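Local structure of EDTA monooxygenase (EDTA-degrading bacterium BNC1, 5DQP) at residues L55-Q60 with P69-D74; A95-S100 with W122-T127; S10-S15 with D51-A56; Y38-E43 with L387-L392. The protein probably oxidises EDTA with molecular oxygen and reduced FMN supplied by a partner flavin reductase, a step in bacterial degradation of this chelator. All blocks are in the same frame, centred on the assembly; numbering follows the deposited sequence. Where two conformers were deposited one is given.

How the interactions relate
Interactions 1, 2 and 3 follow the barrel sheet of a luciferase-like TIM-barrel fold: interaction 3 pairs strands 7-11 and 52-55, interaction 1 begins where it ends, in the loop after strand 52-55, and interaction 2, later in the chain, pairs strands 90-96 and 120-125. Interactions 1 and 3 share Leu55 and Ala56, with centres about 11 Å apart. Interaction 4 sets helix 35-47 against the start of helix 390-405 and the residues before it; its centre is about 9 Å from that of interaction 3 but about 26 Å from that of interaction 2. Interactions 1 and 2 fall between its two segments, 344 residues apart. Interaction 1 holds Asp57, a predicted FMN ligand; interactions 2 and 3 lie close to others.

Interaction 1 of 4, residues L55-Q60 with P69-D74; sequences LADQPQ and PEYPFD
Tyr71 lays one face of its ring over the backbone of Asp57 and Gln58. Both segments belong to the loop that joins strand 52-55 to helix 75-85 in the luciferase-like TIM barrel, beyond the C-terminal end of the strand. Followed outward, Tyr71 CB first meets Asp57 OD1 at 3.6 Å, the carboxylate standing almost square to the ring (89°). With CG anti to its own carbonyl carbon (chi1 -36°), the ring extends over the neighbouring chain: Gln58 N lies 3.5 Å above its plane near the centre, while Asp57 C sits nearer the rim. The two edges of the ring meet different partners: CD1 approaches Asp57 CA at 3.5 Å and CE1 reaches Ala56 CB at 4.1 Å, whereas CD2 meets Gln58 O at 3.5 Å and CE2 packs on Gln58 CB at 3.6 Å. Tyr71 OH ends 3.9 Å from Gln58 CD, a van der Waals approach, with the Gln58 amide plane inclined 31° to the ring. Glu70 CB backs the opposite face. Replacing Tyr71 by an alanine would probably strip the Asp57-Gln58 backbone of this flat cover and leave a gap between it and Glu70. Asp57, a predicted FMN ligand, has its OD2 in a salt bridge to Arg107 of the second subunit, so this residue also takes part in the dimer interface. At the ring edge lies the amide of Gln60, whose OE1 bonds Thr62 and whose NE2 donates to Gln58 OE1 over 2.8 Å.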
loop_
_atom_site.group_PDB
_atom_site.type_symbol
_atom_site.label_atom_id
_atom_site.label_comp_id
_atom_site.label_asym_id
_atom_site.label_seq_id
_atom_site.Cartn_x
_atom_site.Cartn_y
_atom_site.Cartn_z
ATOM N N LEU A 55 8.970 7.816 3.751
ATOM C CA LEU A 55 7.989 8.442 2.882
ATOM C C LEU A 55 7.032 9.255 3.739
ATOM O O LEU A 55 6.315 8.699 4.574
ATOM C CB LEU A 55 7.232 7.388 2.066
ATOM C CG LEU A 55 8.070 6.661 1.013
ATOM C CD1 LEU A 55 7.272 5.488 0.411
ATOM C CD2 LEU A 55 8.511 7.615 -0.077
ATOM N N ALA A 56 7.052 10.567 3.558
ATOM C CA ALA A 56 6.020 11.427 4.114
ATOM C C ALA A 56 4.750 11.258 3.285
ATOM O O ALA A 56 4.787 10.755 2.160
ATOM C CB ALA A 56 6.473 12.885 4.106
ATOM N N ASP A 57 3.614 11.653 3.852
ATOM C CA ASP A 57 2.381 11.570 3.084
ATOM C C ASP A 57 1.309 12.495 3.648
ATOM O O ASP A 57 1.214 12.697 4.857
ATOM C CB ASP A 57 1.829 10.143 3.043
ATOM C CG ASP A 57 0.594 10.032 2.162
ATOM O OD1 ASP A 57 0.681 10.504 1.006
ATOM O OD2 ASP A 57 -0.456 9.505 2.622
ATOM N N GLN A 58 0.501 13.046 2.743
ATOM C CA GLN A 58 -0.780 13.655 3.069
ATOM C C GLN A 58 -1.693 13.250 1.924
ATOM O O GLN A 58 -1.282 13.337 0.758
ATOM C CB GLN A 58 -0.720 15.176 3.184
ATOM C CG GLN A 58 -0.134 15.640 4.498
ATOM C CD GLN A 58 -0.106 17.136 4.587
ATOM O OE1 GLN A 58 -0.644 17.824 3.719
ATOM N NE2 GLN A 58 0.526 17.659 5.632
ATOM N N PRO A 59 -2.898 12.784 2.209
ATOM C CA PRO A 59 -3.861 12.492 1.118
ATOM C C PRO A 59 -4.572 13.755 0.633
ATOM O O PRO A 59 -5.744 14.000 0.917
ATOM C CB PRO A 59 -4.813 11.479 1.770
ATOM C CG PRO A 59 -4.312 11.283 3.228
ATOM C CD PRO A 59 -3.396 12.406 3.541
ATOM N N GLN A 60 -3.819 14.597 -0.075
ATOM C CA GLN A 60 -4.336 15.725 -0.846
ATOM C C GLN A 60 -3.344 16.048 -1.961
ATOM O O GLN A 60 -2.166 15.683 -1.888
ATOM C CB GLN A 60 -4.565 16.961 0.030
ATOM C CG GLN A 60 -3.409 17.292 0.958
ATOM C CD GLN A 60 -2.331 18.144 0.329
ATOM O OE1 GLN A 60 -2.473 18.638 -0.791
ATOM N NE2 GLN A 60 -1.237 18.328 1.058
ATOM N N PRO A 69 4.791 18.086 -6.729
ATOM C CA PRO A 69 3.903 17.362 -5.802
ATOM C C PRO A 69 4.726 16.434 -4.917
ATOM O O PRO A 69 5.539 15.653 -5.409
ATOM C CB PRO A 69 2.972 16.580 -6.736
ATOM C CG PRO A 69 3.747 16.410 -8.005
ATOM C CD PRO A 69 4.669 17.606 -8.124
ATOM N N GLU A 70 4.544 16.556 -3.605
ATOM C CA GLU A 70 5.378 15.809 -2.668
ATOM C C GLU A 70 4.921 14.363 -2.509
ATOM O O GLU A 70 5.741 13.481 -2.232
ATOM C CB GLU A 70 5.380 16.491 -1.290
ATOM C CG GLU A 70 6.481 15.934 -0.387
ATOM C CD GLU A 70 6.549 16.607 0.982
ATOM O OE1 GLU A 70 7.110 16.003 1.940
ATOM O OE2 GLU A 70 6.040 17.740 1.103
ATOM N N TYR A 71 3.628 14.103 -2.706
ATOM C CA TYR A 71 3.014 12.815 -2.416
ATOM C C TYR A 71 2.380 12.217 -3.671
ATOM O O TYR A 71 1.157 12.047 -3.739
ATOM C CB TYR A 71 1.975 12.982 -1.309
ATOM C CG TYR A 71 2.350 14.008 -0.233
ATOM C CD1 TYR A 71 3.421 13.785 0.624
ATOM C CD2 TYR A 71 1.612 15.174 -0.062
ATOM C CE1 TYR A 71 3.757 14.695 1.618
ATOM C CE2 TYR A 71 1.948 16.106 0.936
ATOM C CZ TYR A 71 3.006 15.844 1.771
ATOM O OH TYR A 71 3.340 16.729 2.752
ATOM N N PRO A 72 3.181 11.860 -4.681
ATOM C CA PRO A 72 2.571 11.330 -5.913
ATOM C C PRO A 72 1.923 9.943 -5.751
ATOM O O PRO A 72 1.122 9.567 -6.617
ATOM C CB PRO A 72 3.744 11.320 -6.918
ATOM C CG PRO A 72 4.966 11.293 -6.069
ATOM C CD PRO A 72 4.634 12.060 -4.821
ATOM N N PHE A 73 2.210 9.194 -4.679
ATOM C CA PHE A 73 1.691 7.841 -4.494
ATOM C C PHE A 73 1.349 7.577 -3.034
ATOM O O PHE A 73 1.979 8.122 -2.120
ATOM C CB PHE A 73 2.689 6.754 -4.874
ATOM C CG PHE A 73 3.030 6.705 -6.301
ATOM C CD1 PHE A 73 2.119 6.214 -7.233
ATOM C CD2 PHE A 73 4.287 7.103 -6.727
ATOM C CE1 PHE A 73 2.449 6.149 -8.573
ATOM C CE2 PHE A 73 4.622 7.043 -8.054
ATOM C CZ PHE A 73 3.694 6.563 -8.989
ATOM N N ASP A 74 0.383 6.686 -2.821
ATOM C CA ASP A 74 0.163 6.141 -1.489
ATOM C C ASP A 74 1.453 5.509 -0.979
ATOM O O ASP A 74 2.087 4.731 -1.706
ATOM C CB ASP A 74 -0.947 5.094 -1.474
ATOM C CG ASP A 74 -1.227 4.584 -0.062
ATOM O OD1 ASP A 74 -0.498 3.668 0.386
ATOM O OD2 ASP A 74 -2.142 5.118 0.611
#

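Interaction 2 of 4, residues A95-S100 with W122-T127; sequences ASTSFS and WNAVTT
Trp122 turns the edge of its indole to Ala95, bringing NE1 to 3.0 Å from Ala95 O in a hydrogen bond. The donor does not arrive in line with the carbonyl: the C=O...N angle is 114° and NE1 is tilted out of the carbonyl plane. The same oxygen also receives Val125 N in a weak bond. Ala95 CB packs 3.6 Å from Trp122 NE1, and Thr97 CG2 reaches the six-membered ring of the indole, 4.0 Å from CZ2, the two side chains crossing at about a right angle. Ala124 CB sits over one face of the indole, toward its rim. The backbones are parallel strands, pairing Ala95 with Ala124 on one side of the sheet and Ser96 with Val125 on the other; with helix 102-115 they form a beta-alpha-beta unit of the TIM barrel, and that helix packs on Trp122 through Leu105 and Ile109. The pairing ends with Thr97 N donating to Val125 O at 2.8 Å, nearly straight (170°). Past this bond hydroxyls take over. Ser96 OG, anti to its backbone N (chi1 176°), shares a hydrogen bond with Thr127 OG1 at 2.6 Å and also accepts from Ser98 N, forming an ST turn. Ser98 OG in turn accepts from Thr127 N at 3.0 Å, so two serines of 95-100 grip both the hydroxyl and the amide of a single threonine. Phe99 crosses Thr127 at about a right angle, its CE2 3.6 Å from Thr127 CG2, which lies in the ring plane at the edge.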
loop_
_atom_site.group_PDB
_atom_site.type_symbol
_atom_site.label_atom_id
_atom_site.label_comp_id
_atom_site.label_asym_id
_atom_site.label_seq_id
_atom_site.Cartn_x
_atom_site.Cartn_y
_atom_site.Cartn_z
ATOM N N ALA A 95 1.133 7.310 7.692
ATOM C CA ALA A 95 -0.309 7.261 7.497
ATOM C C ALA A 95 -1.013 7.880 8.703
ATOM O O ALA A 95 -0.539 7.774 9.836
ATOM C CB ALA A 95 -0.794 5.829 7.261
ATOM N N SER A 96 -2.170 8.488 8.444
ATOM C CA SER A 96 -2.866 9.322 9.415
ATOM C C SER A 96 -3.764 8.505 10.343
ATOM O O SER A 96 -4.450 7.578 9.913
ATOM C CB SER A 96 -3.719 10.360 8.682
ATOM O OG SER A 96 -4.480 11.142 9.596
ATOM N N THR A 97 -3.791 8.872 11.619
ATOM C CA THR A 97 -4.799 8.296 12.504
ATOM C C THR A 97 -6.154 8.994 12.371
ATOM O O THR A 97 -7.151 8.513 12.930
ATOM C CB THR A 97 -4.338 8.363 13.969
ATOM O OG1 THR A 97 -4.031 9.718 14.306
ATOM C CG2 THR A 97 -3.110 7.477 14.190
ATOM N N SER A 98 -6.205 10.123 11.662
ATOM C CA SER A 98 -7.431 10.911 11.578
ATOM C C SER A 98 -8.375 10.363 10.524
ATOM O O SER A 98 -9.591 10.349 10.724
ATOM C CB SER A 98 -7.102 12.364 11.241
ATOM O OG SER A 98 -6.311 12.934 12.252
ATOM N N PHE A 99 -7.837 9.954 9.407
ATOM C CA PHE A 99 -8.607 9.474 8.300
ATOM C C PHE A 99 -8.021 8.172 7.794
ATOM O O PHE A 99 -7.597 8.049 6.675
ATOM C CB PHE A 99 -8.638 10.525 7.199
ATOM C CG PHE A 99 -9.068 11.865 7.680
ATOM C CD1 PHE A 99 -10.373 12.120 7.925
ATOM C CD2 PHE A 99 -8.147 12.832 7.969
ATOM C CE1 PHE A 99 -10.758 13.333 8.400
ATOM C CE2 PHE A 99 -8.523 14.049 8.433
ATOM C CZ PHE A 99 -9.834 14.304 8.652
ATOM N N SER A 100 -8.034 7.203 8.663
ATOM C CA SER A 100 -7.777 5.816 8.337
ATOM C C SER A 100 -8.731 4.963 9.163
ATOM O O SER A 100 -9.149 5.360 10.251
ATOM C CB SER A 100 -6.308 5.432 8.606
ATOM O OG SER A 100 -5.408 6.121 7.754
ATOM N N TRP A 122 5.977 2.507 10.655
ATOM C CA TRP A 122 4.826 3.371 10.426
ATOM C C TRP A 122 5.009 4.677 11.186
ATOM O O TRP A 122 5.101 4.674 12.415
ATOM C CB TRP A 122 3.536 2.668 10.845
ATOM C CG TRP A 122 2.300 3.529 10.895
ATOM C CD1 TRP A 122 1.928 4.498 10.012
ATOM C CD2 TRP A 122 1.279 3.499 11.910
ATOM N NE1 TRP A 122 0.735 5.070 10.402
ATOM C CE2 TRP A 122 0.319 4.475 11.567
ATOM C CE3 TRP A 122 1.090 2.742 13.068
ATOM C CZ2 TRP A 122 -0.812 4.711 12.342
ATOM C CZ3 TRP A 122 -0.032 2.972 13.839
ATOM C CH2 TRP A 122 -0.970 3.951 13.478
ATOM N N ASN A 123 5.068 5.788 10.450
ATOM C CA ASN A 123 5.057 7.136 11.023
ATOM C C ASN A 123 3.598 7.521 11.244
ATOM O O ASN A 123 2.883 7.842 10.299
ATOM C CB ASN A 123 5.771 8.115 10.078
ATOM C CG ASN A 123 5.639 9.569 10.527
ATOM O OD1 ASN A 123 5.599 10.487 9.712
ATOM N ND2 ASN A 123 5.581 9.774 11.824
ATOM N N ALA A 124 3.128 7.463 12.486
ATOM C CA ALA A 124 1.712 7.664 12.769
ATOM C C ALA A 124 1.478 9.151 13.004
ATOM O O ALA A 124 2.001 9.712 13.962
ATOM C CB ALA A 124 1.289 6.833 13.977
ATOM N N VAL A 125 0.727 9.802 12.119
ATOM C CA VAL A 125 0.538 11.245 12.211
ATOM C C VAL A 125 -0.943 11.541 12.455
ATOM O O VAL A 125 -1.803 10.677 12.318
ATOM C CB VAL A 125 1.046 11.992 10.955
ATOM C CG1 VAL A 125 2.554 11.741 10.741
ATOM C CG2 VAL A 125 0.252 11.601 9.712
ATOM N N THR A 126 -1.225 12.774 12.859
ATOM C CA THR A 126 -2.588 13.278 12.840
ATOM C C THR A 126 -2.717 14.290 11.715
ATOM O O THR A 126 -1.725 14.817 11.211
ATOM C CB THR A 126 -2.988 13.931 14.170
ATOM O OG1 THR A 126 -2.355 15.210 14.278
ATOM C CG2 THR A 126 -2.594 13.053 15.349
ATOM N N THR A 127 -3.951 14.575 11.325
ATOM C CA THR A 127 -4.200 15.442 10.185
ATOM C C THR A 127 -4.715 16.789 10.663
ATOM O O THR A 127 -5.753 16.866 11.325
ATOM C CB THR A 127 -5.197 14.825 9.210
ATOM O OG1 THR A 127 -4.687 13.581 8.711
ATOM C CG2 THR A 127 -5.425 15.781 8.074
#

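Interaction 3 of 4, residues S10-S15 with D51-A56; sequences SWLNSS and DAFFLA
Phe54 places CG anti to its backbone N (chi1 167°), which sets its ring alongside Trp11, and Asn13 swings CG anti to its carbonyl carbon (chi1 -68°), which brings its amide onto Ala56. In the Trp11 conformer given here, one of two deposited, the edge of Phe54 points at the indole face in a T-shaped stack: Phe54 and the six-membered ring of Trp11 have planes at 87° and centroids 5.1 Å apart. Trp11 CZ3 also touches Ala56 CB at 3.7 Å, while NE1 bonds Ser266. Behind these rings runs the parallel pairing of strands 7-11 and 52-55, adjacent staves of the TIM barrel. Ser10 N donates to Ala52 O at 3.0 Å, Phe54 N to Ser10 O at 2.8 Å, and Leu12 N to Phe54 O at 2.8 Å. Where regular pairing stops, the Asn13 side chain continues it with two bonds to one residue: OD1 accepts Ala56 N on an in-plane lone pair at 2.9 Å, and ND2 gives to Ala56 O at 2.8 Å from above that carbonyl's plane. A leucine in place of Asn13 would probably leave both the amide and the carbonyl of Ala56 without these mates, freeing the strand end to shift. ND2 has a further, weak bond to Glu70 O. On the sheet side away from Trp11 and Phe54, Leu12 CD2 packs on Phe53 CB at 3.7 Å. Ser10 OG, buried on that same side, finds no polar partner in the model.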
loop_
_atom_site.group_PDB
_atom_site.type_symbol
_atom_site.label_atom_id
_atom_site.label_comp_id
_atom_site.label_asym_id
_atom_site.label_seq_id
_atom_site.Cartn_x
_atom_site.Cartn_y
_atom_site.Cartn_z
ATOM N N SER A 10 16.670 8.078 5.120
ATOM C CA SER A 10 16.670 8.957 3.951
ATOM C C SER A 10 15.247 9.199 3.461
ATOM O O SER A 10 14.549 8.248 3.095
ATOM C CB SER A 10 17.502 8.370 2.806
ATOM O OG SER A 10 17.065 7.047 2.458
ATOM N N TRP A 11 14.822 10.463 3.460
ATOM C CA TRP A 11 13.580 10.807 2.786
ATOM C C TRP A 11 13.646 10.316 1.353
ATOM O O TRP A 11 14.685 10.406 0.691
ATOM C CB TRP A 11 13.334 12.311 2.753
ATOM C CG TRP A 11 13.019 12.985 4.008
ATOM C CD1 TRP A 11 13.830 13.118 5.099
ATOM C CD2 TRP A 11 11.826 13.726 4.297
ATOM N NE1 TRP A 11 13.202 13.871 6.063
ATOM C CE2 TRP A 11 11.971 14.258 5.596
ATOM C CE3 TRP A 11 10.645 13.985 3.585
ATOM C CZ2 TRP A 11 10.974 15.029 6.206
ATOM C CZ3 TRP A 11 9.659 14.752 4.188
ATOM C CH2 TRP A 11 9.828 15.264 5.487
ATOM N N LEU A 12 12.522 9.841 0.855
ATOM C CA LEU A 12 12.482 9.331 -0.509
ATOM C C LEU A 12 11.379 9.917 -1.384
ATOM O O LEU A 12 11.261 9.515 -2.546
ATOM C CB LEU A 12 12.360 7.795 -0.499
ATOM C CG LEU A 12 13.420 7.141 -1.404
ATOM C CD1 LEU A 12 14.861 7.456 -0.950
ATOM C CD2 LEU A 12 13.211 5.640 -1.508
ATOM N N ASN A 13 10.613 10.882 -0.894
ATOM C CA ASN A 13 9.460 11.376 -1.650
ATOM C C ASN A 13 9.840 12.040 -2.972
ATOM O O ASN A 13 10.730 12.899 -3.033
ATOM C CB ASN A 13 8.682 12.384 -0.811
ATOM C CG ASN A 13 8.016 11.746 0.373
ATOM O OD1 ASN A 13 8.662 11.440 1.345
ATOM N ND2 ASN A 13 6.719 11.553 0.293
ATOM N N SER A 14 9.111 11.675 -4.019
ATOM C CA SER A 14 8.985 12.492 -5.243
ATOM C C SER A 14 10.372 12.802 -5.800
ATOM O O SER A 14 11.183 11.880 -5.975
ATOM C CB SER A 14 8.124 13.711 -4.915
ATOM O OG SER A 14 7.956 14.518 -6.071
ATOM N N SER A 15 10.688 14.064 -6.116
ATOM C CA SER A 15 11.902 14.416 -6.843
ATOM C C SER A 15 12.968 15.029 -5.952
ATOM O O SER A 15 14.038 15.388 -6.444
ATOM C CB SER A 15 11.567 15.387 -7.983
ATOM O OG SER A 15 10.866 16.515 -7.489
ATOM N N ASP A 51 19.737 2.876 7.122
ATOM C CA ASP A 51 18.899 1.933 7.851
ATOM C C ASP A 51 17.506 1.821 7.240
ATOM O O ASP A 51 16.956 0.717 7.162
ATOM C CB ASP A 51 18.821 2.319 9.322
ATOM C CG ASP A 51 20.163 2.203 9.999
ATOM O OD1 ASP A 51 20.651 1.057 10.134
ATOM O OD2 ASP A 51 20.740 3.251 10.358
ATOM N N ALA A 52 16.920 2.932 6.791
ATOM C CA ALA A 52 15.593 2.866 6.180
ATOM C C ALA A 52 15.368 4.090 5.302
ATOM O O ALA A 52 15.960 5.148 5.536
ATOM C CB ALA A 52 14.488 2.783 7.247
ATOM N N PHE A 53 14.512 3.938 4.283
ATOM C CA PHE A 53 13.986 5.120 3.630
ATOM C C PHE A 53 12.738 5.574 4.384
ATOM O O PHE A 53 12.177 4.855 5.215
ATOM C CB PHE A 53 13.695 4.880 2.132
ATOM C CG PHE A 53 12.653 3.794 1.855
ATOM C CD1 PHE A 53 11.304 4.086 1.883
ATOM C CD2 PHE A 53 13.044 2.494 1.553
ATOM C CE1 PHE A 53 10.354 3.104 1.652
ATOM C CE2 PHE A 53 12.111 1.504 1.300
ATOM C CZ PHE A 53 10.759 1.803 1.353
ATOM N N PHE A 54 12.320 6.798 4.107
ATOM C CA PHE A 54 11.131 7.355 4.716
ATOM C C PHE A 54 10.273 8.029 3.655
ATOM O O PHE A 54 10.784 8.743 2.784
ATOM C CB PHE A 54 11.521 8.364 5.810
ATOM C CG PHE A 54 10.383 9.225 6.285
ATOM C CD1 PHE A 54 9.311 8.661 6.949
ATOM C CD2 PHE A 54 10.407 10.597 6.101
ATOM C CE1 PHE A 54 8.273 9.433 7.407
ATOM C CE2 PHE A 54 9.360 11.404 6.575
ATOM C CZ PHE A 54 8.299 10.818 7.222
ATOM N N LEU A 55 8.970 7.816 3.751
ATOM C CA LEU A 55 7.989 8.442 2.882
ATOM C C LEU A 55 7.032 9.255 3.739
ATOM O O LEU A 55 6.315 8.699 4.574
ATOM C CB LEU A 55 7.232 7.388 2.066
ATOM C CG LEU A 55 8.070 6.661 1.013
ATOM C CD1 LEU A 55 7.272 5.488 0.411
ATOM C CD2 LEU A 55 8.511 7.615 -0.077
ATOM N N ALA A 56 7.052 10.567 3.558
ATOM C CA ALA A 56 6.020 11.427 4.114
ATOM C C ALA A 56 4.750 11.258 3.285
ATOM O O ALA A 56 4.787 10.755 2.160
ATOM C CB ALA A 56 6.473 12.885 4.106
#

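Interaction 4 of 4, residues Y38-E43 with L387-L392; sequences YIRSAE and LLPDAL
Ser41 and Pro389 form the close part of this contact, their CA atoms 5.2 Å apart. Ser41 OG, turned anti to its own carbonyl carbon (chi1 -78°), rests against the proline ring, 3.4 Å from Pro389 CB. A cis peptide bond precedes Pro389. On the inner side Leu388 CD2 approaches the same hydroxyl at 3.9 Å, and Leu392 CD2 comes as near to Ser41 O, so that apolar groups flank the serine at its side chain and at its backbone carbonyl. Ser41 also touches Leu12. In the TIM barrel, helix 35-47 follows strand 7-11 and helix 390-405 follows strand 380-383; those two strands pair, and here helix 35-47 meets the turn leading into helix 390-405, and Leu392 of that helix, outside the strands. Toward solvent the fit is looser. Arg40, extended from CG to NE, slants past Pro389, with NE 3.6 Å from Pro389 CG, and its guanidinium goes on outward. Arg40 NH2 stays 4.9 Å from Asp390 OD1, opposite charges not in contact, while Asp390 OD2 is engaged in a salt bridge with Arg26.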
loop_
_atom_site.group_PDB
_atom_site.type_symbol
_atom_site.label_atom_id
_atom_site.label_comp_id
_atom_site.label_asym_id
_atom_site.label_seq_id
_atom_site.Cartn_x
_atom_site.Cartn_y
_atom_site.Cartn_z
ATOM N N TYR A 38 12.118 5.466 -7.792
ATOM C CA TYR A 38 12.281 5.162 -6.373
ATOM C C TYR A 38 13.207 3.978 -6.154
ATOM O O TYR A 38 13.957 3.961 -5.174
ATOM C CB TYR A 38 10.908 4.925 -5.733
ATOM C CG TYR A 38 10.043 6.141 -5.959
ATOM C CD1 TYR A 38 10.108 7.230 -5.085
ATOM C CD2 TYR A 38 9.216 6.228 -7.069
ATOM C CE1 TYR A 38 9.365 8.371 -5.305
ATOM C CE2 TYR A 38 8.450 7.362 -7.304
ATOM C CZ TYR A 38 8.544 8.442 -6.420
ATOM O OH TYR A 38 7.803 9.581 -6.641
ATOM N N ILE A 39 13.194 2.998 -7.060
ATOM C CA ILE A 39 14.154 1.903 -6.955
ATOM C C ILE A 39 15.566 2.462 -6.973
ATOM O O ILE A 39 16.414 2.082 -6.155
ATOM C CB ILE A 39 13.954 0.873 -8.087
ATOM C CG1 ILE A 39 12.530 0.308 -8.094
ATOM C CG2 ILE A 39 14.979 -0.269 -7.960
ATOM C CD1 ILE A 39 12.114 -0.323 -6.795
ATOM N N ARG A 40 15.845 3.356 -7.930
ATOM C CA ARG A 40 17.172 3.943 -8.028
ATOM C C ARG A 40 17.593 4.560 -6.698
ATOM O O ARG A 40 18.703 4.317 -6.209
ATOM C CB ARG A 40 17.206 4.971 -9.159
ATOM C CG ARG A 40 18.584 5.617 -9.420
ATOM C CD ARG A 40 18.654 6.164 -10.879
ATOM N NE ARG A 40 19.694 7.176 -11.091
ATOM C CZ ARG A 40 19.852 7.877 -12.218
ATOM N NH1 ARG A 40 19.038 7.684 -13.258
ATOM N NH2 ARG A 40 20.824 8.791 -12.306
ATOM N N SER A 41 16.699 5.330 -6.074
ATOM C CA SER A 41 17.066 5.972 -4.817
ATOM C C SER A 41 17.194 4.963 -3.693
ATOM O O SER A 41 18.059 5.110 -2.819
ATOM C CB SER A 41 16.040 7.034 -4.439
ATOM O OG SER A 41 16.272 8.182 -5.205
ATOM N N ALA A 42 16.324 3.943 -3.669
ATOM C CA ALA A 42 16.410 2.993 -2.565
ATOM C C ALA A 42 17.663 2.132 -2.691
ATOM O O ALA A 42 18.264 1.771 -1.676
ATOM C CB ALA A 42 15.146 2.123 -2.491
ATOM N N GLU A 43 18.063 1.799 -3.926
ATOM C CA GLU A 43 19.301 1.044 -4.145
ATOM C C GLU A 43 20.540 1.885 -3.818
ATOM O O GLU A 43 21.560 1.341 -3.377
ATOM C CB GLU A 43 19.366 0.533 -5.589
ATOM C CG GLU A 43 18.499 -0.713 -5.919
ATOM C CD GLU A 43 19.048 -2.073 -5.383
ATOM O OE1 GLU A 43 18.448 -3.124 -5.728
ATOM O OE2 GLU A 43 20.058 -2.109 -4.626
ATOM N N LEU A 387 17.704 17.099 -3.931
ATOM C CA LEU A 387 17.400 16.529 -5.239
ATOM C C LEU A 387 17.580 15.021 -5.151
ATOM O O LEU A 387 18.620 14.556 -4.673
ATOM C CB LEU A 387 18.322 17.099 -6.329
ATOM C CG LEU A 387 18.153 16.477 -7.720
ATOM C CD1 LEU A 387 16.703 16.611 -8.220
ATOM C CD2 LEU A 387 19.147 17.103 -8.714
ATOM N N LEU A 388 16.566 14.271 -5.597
ATOM C CA LEU A 388 16.650 12.805 -5.697
ATOM C C LEU A 388 16.721 12.371 -7.160
ATOM O O LEU A 388 16.023 12.928 -8.006
ATOM C CB LEU A 388 15.447 12.138 -4.996
ATOM C CG LEU A 388 15.509 12.292 -3.466
ATOM C CD1 LEU A 388 14.212 11.909 -2.755
ATOM C CD2 LEU A 388 16.655 11.418 -2.979
ATOM N N PRO A 389 17.566 11.370 -7.467
ATOM C CA PRO A 389 18.484 10.693 -6.548
ATOM C C PRO A 389 19.817 11.408 -6.328
ATOM O O PRO A 389 20.556 11.005 -5.418
ATOM C CB PRO A 389 18.724 9.341 -7.236
ATOM C CG PRO A 389 18.516 9.604 -8.657
ATOM C CD PRO A 389 17.393 10.612 -8.720
ATOM N N ASP A 390 20.091 12.446 -7.136
ATOM C CA ASP A 390 21.451 12.967 -7.286
ATOM C C ASP A 390 22.085 13.316 -5.946
ATOM O O ASP A 390 23.237 12.950 -5.691
ATOM C CB ASP A 390 21.471 14.197 -8.215
ATOM C CG ASP A 390 21.036 13.871 -9.668
ATOM O OD1 ASP A 390 20.158 13.002 -9.851
ATOM O OD2 ASP A 390 21.552 14.493 -10.632
ATOM N N ALA A 391 21.361 14.047 -5.079
ATOM C CA ALA A 391 21.979 14.509 -3.830
ATOM C C ALA A 391 22.094 13.394 -2.809
ATOM O O ALA A 391 23.011 13.405 -1.981
ATOM C CB ALA A 391 21.216 15.680 -3.216
ATOM N N LEU A 392 21.203 12.407 -2.852
ATOM C CA LEU A 392 21.417 11.269 -1.975
ATOM C C LEU A 392 22.621 10.471 -2.441
ATOM O O LEU A 392 23.357 9.922 -1.622
ATOM C CB LEU A 392 20.166 10.398 -1.907
ATOM C CG LEU A 392 20.155 9.218 -0.945
ATOM C CD1 LEU A 392 20.385 9.741 0.469
ATOM C CD2 LEU A 392 18.793 8.532 -1.081
#